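Local coordinates for peptidoglycan synthetase penicillin-binding protein 3 (PDB 4YE5) that probably binds penicillin and, as a member of the transpeptidase family, probably cross-links peptidoglycan strands during cell-wall synthesis, at residues A[462-472]-A[481-489]; A[501-509]-A[532-540]. One frame throughout, in Å; residues are numbered along the deposited sequence.

Contact 1: residues A[462-472]-A[481-489]; sequences LNAMESSAEHY and YRMAAKSGT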
# COMPACT_ATOMS: atom_id res chain seq x y z
N LEU A 462 18.98 21.29 -0.30
CA LEU A 462 18.76 20.81 1.06
C LEU A 462 19.05 21.94 2.05
O LEU A 462 18.31 22.16 3.02
CB LEU A 462 19.70 19.63 1.33
CG LEU A 462 19.51 18.80 2.60
CD1 LEU A 462 18.15 18.14 2.62
CD2 LEU A 462 20.60 17.74 2.68
N ASN A 463 20.14 22.65 1.80
CA ASN A 463 20.53 23.83 2.57
C ASN A 463 19.42 24.91 2.53
O ASN A 463 19.05 25.47 3.55
CB ASN A 463 21.86 24.36 2.02
CG ASN A 463 22.46 25.47 2.87
OD1 ASN A 463 21.79 26.44 3.23
ND2 ASN A 463 23.75 25.34 3.17
N ALA A 464 18.88 25.19 1.35
CA ALA A 464 17.79 26.17 1.22
C ALA A 464 16.51 25.68 1.90
O ALA A 464 15.76 26.47 2.49
CB ALA A 464 17.53 26.51 -0.25
N MSE A 465 16.26 24.37 1.84
CA MSE A 465 15.11 23.77 2.54
C MSE A 465 15.27 23.81 4.06
O MSE A 465 14.28 23.94 4.79
CB MSE A 465 14.82 22.34 2.07
CG MSE A 465 14.32 22.24 0.63
SE MSE A 465 13.88 20.41 0.17
CE MSE A 465 12.34 20.18 1.40
N GLU A 466 16.50 23.71 4.53
CA GLU A 466 16.73 23.86 5.95
C GLU A 466 16.45 25.31 6.38
O GLU A 466 15.87 25.54 7.45
CB GLU A 466 18.16 23.40 6.34
CG GLU A 466 18.49 23.73 7.79
CD GLU A 466 19.59 22.86 8.39
OE1 GLU A 466 20.29 22.15 7.63
OE2 GLU A 466 19.76 22.90 9.63
N SER A 467 16.84 26.28 5.56
CA SER A 467 16.46 27.67 5.83
C SER A 467 14.93 27.82 5.77
O SER A 467 14.34 28.53 6.59
CB SER A 467 17.14 28.65 4.85
OG SER A 467 18.54 28.64 5.04
N SER A 468 14.29 27.12 4.84
CA SER A 468 12.83 27.15 4.75
C SER A 468 12.17 26.59 6.04
O SER A 468 11.19 27.14 6.51
CB SER A 468 12.31 26.39 3.51
OG SER A 468 12.85 26.96 2.30
N ALA A 469 12.72 25.51 6.60
CA ALA A 469 12.21 24.94 7.86
C ALA A 469 12.39 25.91 9.04
O ALA A 469 11.49 26.10 9.86
CB ALA A 469 12.91 23.61 8.19
N GLU A 470 13.55 26.53 9.12
CA GLU A 470 13.83 27.47 10.20
C GLU A 470 12.87 28.66 10.16
O GLU A 470 12.60 29.27 11.19
CB GLU A 470 15.27 27.96 10.13
CG GLU A 470 16.27 26.88 10.50
CD GLU A 470 17.69 27.42 10.53
OE1 GLU A 470 17.86 28.62 10.22
OE2 GLU A 470 18.62 26.64 10.84
N HIS A 471 12.36 28.99 8.99
CA HIS A 471 11.35 30.04 8.86
C HIS A 471 10.12 29.80 9.77
O HIS A 471 9.46 30.75 10.19
CB HIS A 471 10.93 30.19 7.39
CG HIS A 471 10.10 31.40 7.12
ND1 HIS A 471 10.65 32.65 6.95
CD2 HIS A 471 8.76 31.55 6.99
CE1 HIS A 471 9.68 33.53 6.72
NE2 HIS A 471 8.53 32.88 6.74
N TYR A 472 9.83 28.53 10.07
CA TYR A 472 8.68 28.14 10.89
C TYR A 472 9.06 27.55 12.25
O TYR A 472 8.24 26.92 12.91
CB TYR A 472 7.77 27.15 10.12
CG TYR A 472 7.23 27.79 8.85
CD1 TYR A 472 6.48 28.95 8.93
CD2 TYR A 472 7.51 27.26 7.60
CE1 TYR A 472 5.99 29.55 7.80
CE2 TYR A 472 7.02 27.86 6.45
CZ TYR A 472 6.27 29.01 6.56
OH TYR A 472 5.79 29.64 5.44
N TYR A 481 17.05 18.10 16.61
CA TYR A 481 17.25 17.69 15.22
C TYR A 481 17.03 18.80 14.21
O TYR A 481 16.05 19.55 14.30
CB TYR A 481 16.34 16.49 14.88
CG TYR A 481 16.62 15.28 15.77
CD1 TYR A 481 15.98 15.15 17.01
CD2 TYR A 481 17.52 14.31 15.39
CE1 TYR A 481 16.24 14.06 17.83
CE2 TYR A 481 17.78 13.21 16.21
CZ TYR A 481 17.15 13.10 17.43
OH TYR A 481 17.40 12.00 18.24
N ARG A 482 17.92 18.89 13.24
CA ARG A 482 17.75 19.83 12.13
C ARG A 482 16.80 19.25 11.10
O ARG A 482 16.86 18.06 10.83
CB ARG A 482 19.12 20.13 11.51
CG ARG A 482 20.04 20.90 12.46
CD ARG A 482 21.50 20.88 12.02
NE ARG A 482 21.70 21.28 10.63
CZ ARG A 482 22.86 21.18 10.00
NH1 ARG A 482 23.93 20.70 10.64
NH2 ARG A 482 22.97 21.55 8.74
N MSE A 483 15.93 20.09 10.53
CA MSE A 483 14.98 19.67 9.49
C MSE A 483 15.17 20.48 8.23
O MSE A 483 15.51 21.66 8.29
CB MSE A 483 13.52 19.86 9.95
CG MSE A 483 13.03 18.83 10.99
SE MSE A 483 11.16 19.10 11.51
CE MSE A 483 11.42 20.60 12.65
N ALA A 484 14.92 19.85 7.09
CA ALA A 484 14.87 20.57 5.82
C ALA A 484 13.46 20.32 5.32
O ALA A 484 13.05 19.17 5.16
CB ALA A 484 15.87 20.01 4.84
N ALA A 485 12.71 21.39 5.08
CA ALA A 485 11.30 21.20 4.78
C ALA A 485 10.74 22.30 3.92
O ALA A 485 11.31 23.38 3.84
CB ALA A 485 10.50 21.12 6.09
N LYS A 486 9.59 22.04 3.30
CA LYS A 486 8.83 23.08 2.62
C LYS A 486 7.35 22.94 2.94
O LYS A 486 6.86 21.82 3.06
CB LYS A 486 9.02 23.01 1.09
CG LYS A 486 10.07 23.99 0.54
CD LYS A 486 9.74 25.47 0.77
CE LYS A 486 8.65 25.94 -0.18
NZ LYS A 486 7.99 27.21 0.25
N SER A 487 6.65 24.07 3.02
CA SER A 487 5.20 24.08 3.17
C SER A 487 4.50 24.56 1.91
O SER A 487 5.11 25.23 1.07
CB SER A 487 4.81 25.05 4.28
OG SER A 487 5.20 26.36 3.92
N GLY A 488 3.20 24.25 1.80
CA GLY A 488 2.38 24.77 0.72
C GLY A 488 0.90 24.74 1.07
O GLY A 488 0.51 24.18 2.09
N THR A 489 0.08 25.37 0.23
CA THR A 489 -1.37 25.22 0.27
C THR A 489 -1.83 25.22 -1.16
O THR A 489 -1.10 25.67 -2.05
CB THR A 489 -2.09 26.41 0.99
OG1 THR A 489 -1.84 27.61 0.27
CG2 THR A 489 -1.60 26.57 2.43
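Arg482 grips Glu466 side-on where helix 455-470 lies against strand 484-492, an outermost strand of the transpeptidase-fold sheet. Arg482 NE meets Glu466 OE2 at 2.7 Å on its syn lone pair, and Arg482 NH2 reaches Glu466 OE1 at 3.0 Å, the carboxylate and guanidinium planes standing 35° apart. Glu466 can reach this far because its CG is anti to the backbone N (chi1 172°) and the chain runs extended beyond it.

Beyond the salt bridge the backbones meet directly across small alanine side chains. Met465 O takes two donors from opposite faces of its plane: Ala469 N within the helix, and Ala485 N at 3.0 Å with an N-H...O angle of 164°. The CB of Ala484 rests on Leu462 CD1 at 3.7 Å and on Met465 CB, while Ala469 CB sits 3.3 Å from Met483 O. Both methionines are selenomethionine. The bent end of Met465 brings CE against the backbone of Ala485.

Further out, Arg482 NH1 turns to the backbone O of Ser556. Ser468 OG is held by its own helix, at Ala464 O. Lys486, probably part of the KTG-type motif (here Lys-Ser-Gly) of penicillin-binding proteins, lays its CD alongside Ser468, while its NZ bonds Ser287 OG and Leu339 O.

Contact 2: residues A[501-509]-A[532-540]; sequences SIISDYSTI and GLTAGPVTA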
# COMPACT_ATOMS: atom_id res chain seq x y z
N SER A 501 -12.23 25.42 -0.46
CA SER A 501 -11.48 24.50 0.39
C SER A 501 -10.02 24.52 -0.02
O SER A 501 -9.70 24.76 -1.19
CB SER A 501 -12.01 23.07 0.31
OG SER A 501 -13.24 22.93 1.03
N ILE A 502 -9.14 24.27 0.94
CA ILE A 502 -7.72 24.18 0.65
C ILE A 502 -7.12 22.96 1.33
O ILE A 502 -7.72 22.39 2.24
CB ILE A 502 -6.96 25.44 1.16
CG1 ILE A 502 -7.00 25.49 2.69
CG2 ILE A 502 -7.58 26.74 0.57
CD1 ILE A 502 -5.67 25.89 3.32
N ILE A 503 -5.94 22.54 0.87
CA ILE A 503 -5.13 21.61 1.63
C ILE A 503 -3.95 22.39 2.17
O ILE A 503 -3.54 23.39 1.56
CB ILE A 503 -4.60 20.46 0.77
CG1 ILE A 503 -4.01 21.01 -0.52
CG2 ILE A 503 -5.75 19.48 0.45
CD1 ILE A 503 -2.90 20.21 -1.06
N SER A 504 -3.45 21.95 3.31
CA SER A 504 -2.16 22.34 3.86
C SER A 504 -1.22 21.15 3.67
O SER A 504 -1.53 20.05 4.13
CB SER A 504 -2.32 22.61 5.36
OG SER A 504 -1.08 22.76 6.05
N ASP A 505 -0.10 21.35 2.98
CA ASP A 505 0.87 20.26 2.81
C ASP A 505 2.22 20.66 3.35
O ASP A 505 2.54 21.85 3.47
CB ASP A 505 0.94 19.69 1.37
CG ASP A 505 1.36 20.71 0.31
OD1 ASP A 505 1.53 21.90 0.63
OD2 ASP A 505 1.49 20.33 -0.89
N TYR A 506 3.02 19.66 3.70
CA TYR A 506 4.28 19.93 4.36
C TYR A 506 5.10 18.67 4.21
O TYR A 506 4.60 17.59 4.46
CB TYR A 506 4.04 20.24 5.85
CG TYR A 506 5.15 21.05 6.53
CD1 TYR A 506 6.31 20.42 7.02
CD2 TYR A 506 5.03 22.43 6.71
CE1 TYR A 506 7.34 21.19 7.67
CE2 TYR A 506 6.04 23.18 7.34
CZ TYR A 506 7.18 22.56 7.82
OH TYR A 506 8.18 23.32 8.45
N SER A 507 6.35 18.82 3.79
CA SER A 507 7.20 17.67 3.61
C SER A 507 8.56 17.99 4.23
O SER A 507 9.17 19.02 3.95
CB SER A 507 7.31 17.32 2.12
OG SER A 507 8.04 16.12 1.96
N THR A 508 9.02 17.07 5.07
CA THR A 508 10.20 17.27 5.88
C THR A 508 11.23 16.17 5.66
O THR A 508 10.89 14.98 5.62
CB THR A 508 9.83 17.23 7.38
OG1 THR A 508 8.85 18.24 7.65
CG2 THR A 508 11.09 17.52 8.21
N ILE A 509 12.49 16.57 5.54
CA ILE A 509 13.62 15.64 5.49
C ILE A 509 14.28 15.73 6.85
O ILE A 509 14.59 16.82 7.32
CB ILE A 509 14.66 16.09 4.43
CG1 ILE A 509 14.03 16.03 3.03
CG2 ILE A 509 15.90 15.22 4.53
CD1 ILE A 509 14.79 16.87 1.96
N GLY A 532 -3.29 27.53 7.64
CA GLY A 532 -2.82 26.78 6.49
C GLY A 532 -1.44 26.15 6.66
O GLY A 532 -0.97 25.46 5.76
N LEU A 533 -0.81 26.38 7.82
CA LEU A 533 0.48 25.75 8.13
C LEU A 533 0.36 24.57 9.11
O LEU A 533 1.36 24.06 9.62
CB LEU A 533 1.44 26.81 8.70
CG LEU A 533 1.98 27.70 7.57
CD1 LEU A 533 2.39 29.05 8.10
CD2 LEU A 533 3.16 27.01 6.86
N THR A 534 -0.86 24.14 9.36
CA THR A 534 -1.12 23.08 10.33
C THR A 534 -0.37 21.77 9.99
O THR A 534 0.01 21.03 10.89
CB THR A 534 -2.64 22.82 10.46
OG1 THR A 534 -3.29 24.04 10.84
CG2 THR A 534 -2.93 21.78 11.54
N ALA A 535 -0.16 21.48 8.71
CA ALA A 535 0.54 20.24 8.38
C ALA A 535 1.98 20.19 8.94
O ALA A 535 2.49 19.11 9.21
CB ALA A 535 0.53 19.96 6.87
N GLY A 536 2.60 21.35 9.13
CA GLY A 536 3.95 21.41 9.70
C GLY A 536 4.15 20.73 11.06
O GLY A 536 4.94 19.81 11.18
N PRO A 537 3.43 21.19 12.10
CA PRO A 537 3.57 20.58 13.44
C PRO A 537 3.21 19.09 13.40
O PRO A 537 3.76 18.31 14.16
CB PRO A 537 2.54 21.34 14.28
CG PRO A 537 2.46 22.72 13.59
CD PRO A 537 2.56 22.38 12.12
N VAL A 538 2.29 18.71 12.52
CA VAL A 538 1.92 17.29 12.38
C VAL A 538 3.12 16.48 11.87
O VAL A 538 3.38 15.41 12.39
CB VAL A 538 0.64 17.10 11.52
CG1 VAL A 538 0.21 15.60 11.45
CG2 VAL A 538 -0.50 17.97 12.09
N THR A 539 3.89 16.98 10.90
CA THR A 539 5.04 16.20 10.44
C THR A 539 6.05 16.09 11.57
O THR A 539 6.73 15.08 11.70
CB THR A 539 5.75 16.80 9.21
OG1 THR A 539 6.52 17.95 9.60
CG2 THR A 539 4.74 17.17 8.13
N ALA A 540 6.17 17.15 12.36
CA ALA A 540 7.11 17.18 13.48
C ALA A 540 6.76 16.21 14.63
O ALA A 540 7.66 15.67 15.29
CB ALA A 540 7.28 18.63 14.01
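Ser504 OG is gripped from two directions: it donates to Gly532 O at 2.7 Å and accepts from Ala535 N at 3.1 Å, with an N-H...O angle of 159°. In a buried contact the hydroxyl thus both gives and receives a bond, joining Gly532 to the backbone N of Ala535, near the start of helix 535-549. With OG anti to the backbone N, the serine reaches from the strand into this turn. It approaches Gly532 O from well above the carbonyl plane, while Ala535 CB packs against Ser504 OG.

Next along the strand, Tyr506 lays one ring face over the helix backbone. Gly536 CA lies 3.4 Å from the ring centroid and only 14° off the normal, a CH-pi contact centred on the ring, and the glycine's lack of a side chain lets the ring come down onto the main chain. Tyr506 CB meets Ala535 CB at 3.7 Å, so the base of the tyrosine is packed on the helix as well.

Further on, Thr508 OG1 donates to Thr539 OG1 at 3.1 Å. Thr539 OG1 in turn donates to Gly536 O at 2.9 Å, in the carbonyl plane on a lone pair, so a chain of hydroxyls runs from strand to helix backbone. Thr539 CG2 packs near Tyr506 O and Tyr506 CD1.

Strand and helix run roughly alongside, their axes 37° apart and 7.4 Å at closest approach. Through Ser504, Tyr506 and Thr508, helix 535-549 packs on one face of the central antiparallel sheet of the penicillin-binding transpeptidase domain; the alternate residues Asp505 and Ser507 point to the other face, where they touch Leu411 and Ile415 of helix 408-419. Strands 484-492 and 517-524 flank the strand within the sheet.

How the contacts relate
Contact 1 closes before contact 2 opens along the chain, and their centres are 12 Å apart. Both lie in the transpeptidase domain and meet in one five-stranded antiparallel sheet, where strands 484-492 and 501-510 follow each other in sequence and pair side by side. Probable hydrogen bonds join them directly, from Ile509 N to Ala484 O at 2.7 Å and from Gly488 N to Asp505 O at 3.0 Å. Helix 455-470 packs on strand 484-492, one of the two outermost strands, and helix 535-549 on its neighbour 501-510, so the strand carrying Lys486 of the probable active-site motif lies between the first helix and a strand backed by the second.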